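Side-chain contact in anaerobically-induced outer membrane porin OprE (Pseudomonas aeruginosa, PDB 4FRX), which probably acts as a porin, a beta-barrel channel of the OprD family through which small solutes cross the bacterial outer membrane: residues 313-316 with 317-321. Residues are numbered along the deposited sequence; the frame is centred on the assembly and turned at random.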
ATOM      1  N   LEU A 313       3.046   6.772   5.503  1.00 12.12           N
ATOM      2  CA  LEU A 313       3.447   5.984   6.673  1.00  8.43           C
ATOM      3  C   LEU A 313       4.462   4.916   6.271  1.00  9.02           C
ATOM      4  O   LEU A 313       4.216   4.135   5.367  1.00 13.62           O
ATOM      5  CB  LEU A 313       2.231   5.332   7.320  1.00  6.71           C
ATOM      6  CG  LEU A 313       1.155   6.295   7.821  1.00 11.40           C
ATOM      7  CD1 LEU A 313       0.063   5.534   8.555  1.00 17.32           C
ATOM      8  CD2 LEU A 313       1.751   7.422   8.693  1.00 12.87           C
ATOM      9  N   ASN A 314       5.600   4.893   6.953  1.00 10.55           N
ATOM     10  CA  ASN A 314       6.740   4.096   6.495  1.00 11.57           C
ATOM     11  C   ASN A 314       7.712   3.890   7.640  1.00 13.73           C
ATOM     12  O   ASN A 314       8.479   4.799   7.968  1.00 14.33           O
ATOM     13  CB  ASN A 314       7.439   4.861   5.358  1.00 14.83           C
ATOM     14  CG  ASN A 314       8.530   4.058   4.675  1.00 18.59           C
ATOM     15  OD1 ASN A 314       8.803   2.916   5.043  1.00 20.19           O
ATOM     16  ND2 ASN A 314       9.155   4.656   3.660  1.00 23.18           N
ATOM     17  N   ARG A 315       7.681   2.714   8.259  1.00 12.32           N
ATOM     18  CA  ARG A 315       8.533   2.451   9.432  1.00 13.12           C
ATOM     19  C   ARG A 315       9.996   2.269   9.024  1.00 17.59           C
ATOM     20  O   ARG A 315      10.918   2.570   9.794  1.00 21.08           O
ATOM     21  CB  ARG A 315       7.990   1.224  10.210  1.00 12.96           C
ATOM     22  CG  ARG A 315       8.860   0.668  11.379  1.00 21.87           C
ATOM     23  CD  ARG A 315       9.660   1.723  12.153  1.00 34.42           C
ATOM     24  NE  ARG A 315       8.925   2.412  13.189  1.00 31.85           N
ATOM     25  CZ  ARG A 315       9.400   3.441  13.886  1.00 30.72           C
ATOM     26  NH1 ARG A 315      10.617   3.930  13.664  1.00 23.08           N
ATOM     27  NH2 ARG A 315       8.644   3.984  14.820  1.00 32.65           N
ATOM     28  N   GLY A 316      10.223   1.817   7.798  1.00 11.98           N
ATOM     29  CA  GLY A 316      11.570   1.452   7.392  1.00 19.47           C
ATOM     30  C   GLY A 316      11.932   0.074   7.942  1.00 23.84           C
ATOM     31  O   GLY A 316      11.050  -0.704   8.307  1.00 17.93           O
ATOM     32  N   ASP A 317      13.229  -0.226   8.005  1.00 21.15           N
ATOM     33  CA  ASP A 317      13.712  -1.539   8.453  1.00 21.70           C
ATOM     34  C   ASP A 317      13.105  -2.684   7.642  1.00 21.57           C
ATOM     35  O   ASP A 317      12.899  -3.783   8.166  1.00 19.27           O
ATOM     36  CB  ASP A 317      13.425  -1.768   9.948  1.00 23.05           C
ATOM     37  CG  ASP A 317      14.202  -0.828  10.850  1.00 27.77           C
ATOM     38  OD1 ASP A 317      15.433  -0.711  10.677  1.00 28.28           O
ATOM     39  OD2 ASP A 317      13.575  -0.207  11.736  1.00 34.21           O
ATOM     40  N   GLY A 318      12.808  -2.419   6.371  1.00 23.13           N
ATOM     41  CA  GLY A 318      12.257  -3.426   5.476  1.00 19.66           C
ATOM     42  C   GLY A 318      10.817  -3.826   5.732  1.00 23.17           C
ATOM     43  O   GLY A 318      10.356  -4.849   5.211  1.00 17.77           O
ATOM     44  N   GLU A 319      10.092  -3.019   6.507  1.00 13.22           N
ATOM     45  CA  GLU A 319       8.764  -3.416   6.974  1.00 13.27           C
ATOM     46  C   GLU A 319       7.654  -3.245   5.930  1.00 14.10           C
ATOM     47  O   GLU A 319       6.554  -3.769   6.092  1.00 13.55           O
ATOM     48  CB  GLU A 319       8.407  -2.659   8.254  1.00 14.42           C
ATOM     49  CG  GLU A 319       9.197  -3.136   9.463  1.00 16.94           C
ATOM     50  CD  GLU A 319       8.576  -2.691  10.767  1.00 25.37           C
ATOM     51  OE1 GLU A 319       7.401  -2.255  10.747  1.00 20.51           O
ATOM     52  OE2 GLU A 319       9.261  -2.784  11.805  1.00 31.63           O
ATOM     53  N   GLY A 320       7.961  -2.521   4.859  1.00 12.88           N
ATOM     54  CA  GLY A 320       7.011  -2.329   3.773  1.00 16.52           C
ATOM     55  C   GLY A 320       6.197  -1.059   3.931  1.00 15.01           C
ATOM     56  O   GLY A 320       5.803  -0.686   5.035  1.00 17.06           O
ATOM     57  N   SER A 321       5.942  -0.383   2.821  1.00 11.29           N
ATOM     58  CA  SER A 321       5.125   0.820   2.848  1.00  9.89           C
ATOM     59  C   SER A 321       4.504   0.974   1.479  1.00 13.30           C
ATOM     60  O   SER A 321       5.080   0.538   0.485  1.00 15.12           O
ATOM     61  CB  SER A 321       5.985   2.050   3.145  1.00 17.42           C
ATOM     62  OG  SER A 321       6.934   2.264   2.105  1.00 20.36           O
TER
HETATM   63  O   HOH W   1       6.073   0.410   7.436  1.00 14.27           O
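Glu319 N donates to Gly316 O (3.1 Å, N-H...O angle 150°), closing a type I' beta turn whose middle residues, Asp317 and Gly318, both have positive phi. The donor stands 57° out of the carbonyl plane, off the lone pairs. Beyond the turn, the returning chain is bridged by a water, which accepts from Arg315 N (2.9 Å) and donates to Gly320 O (2.7 Å). Asn314 OD1 takes a weak bond from Gly316 N at 3.3 Å.

The side chains themselves meet without a hydrogen bond between them. With CG anti to its backbone N (chi1 -173°), Asn314 sets its amide against Ser321, and Asn314 OD1 lies 3.5 Å from Ser321 CB. Arg315 and Glu319 run side by side in the same direction, the carboxylate resting against the arginine's aliphatic root (Glu319 OE1 to Arg315 CG 3.3 Å). Arg315 then bends at chi2 and chi3, and its guanidinium leaves this carboxylate: Arg315 NE and Glu319 OE2 are 5.4 Å apart.

Salt bridges instead pair Arg315 with Asp191, and Glu319 and Asp317 with Arg175; Asp317 OD2 also bonds Ser185 OG. One backbone bond thus closes this turn between strands 295-305 and 340-349, water and the Asn314 amide add to it, and its charged side chains join it to Arg175 and Asp191.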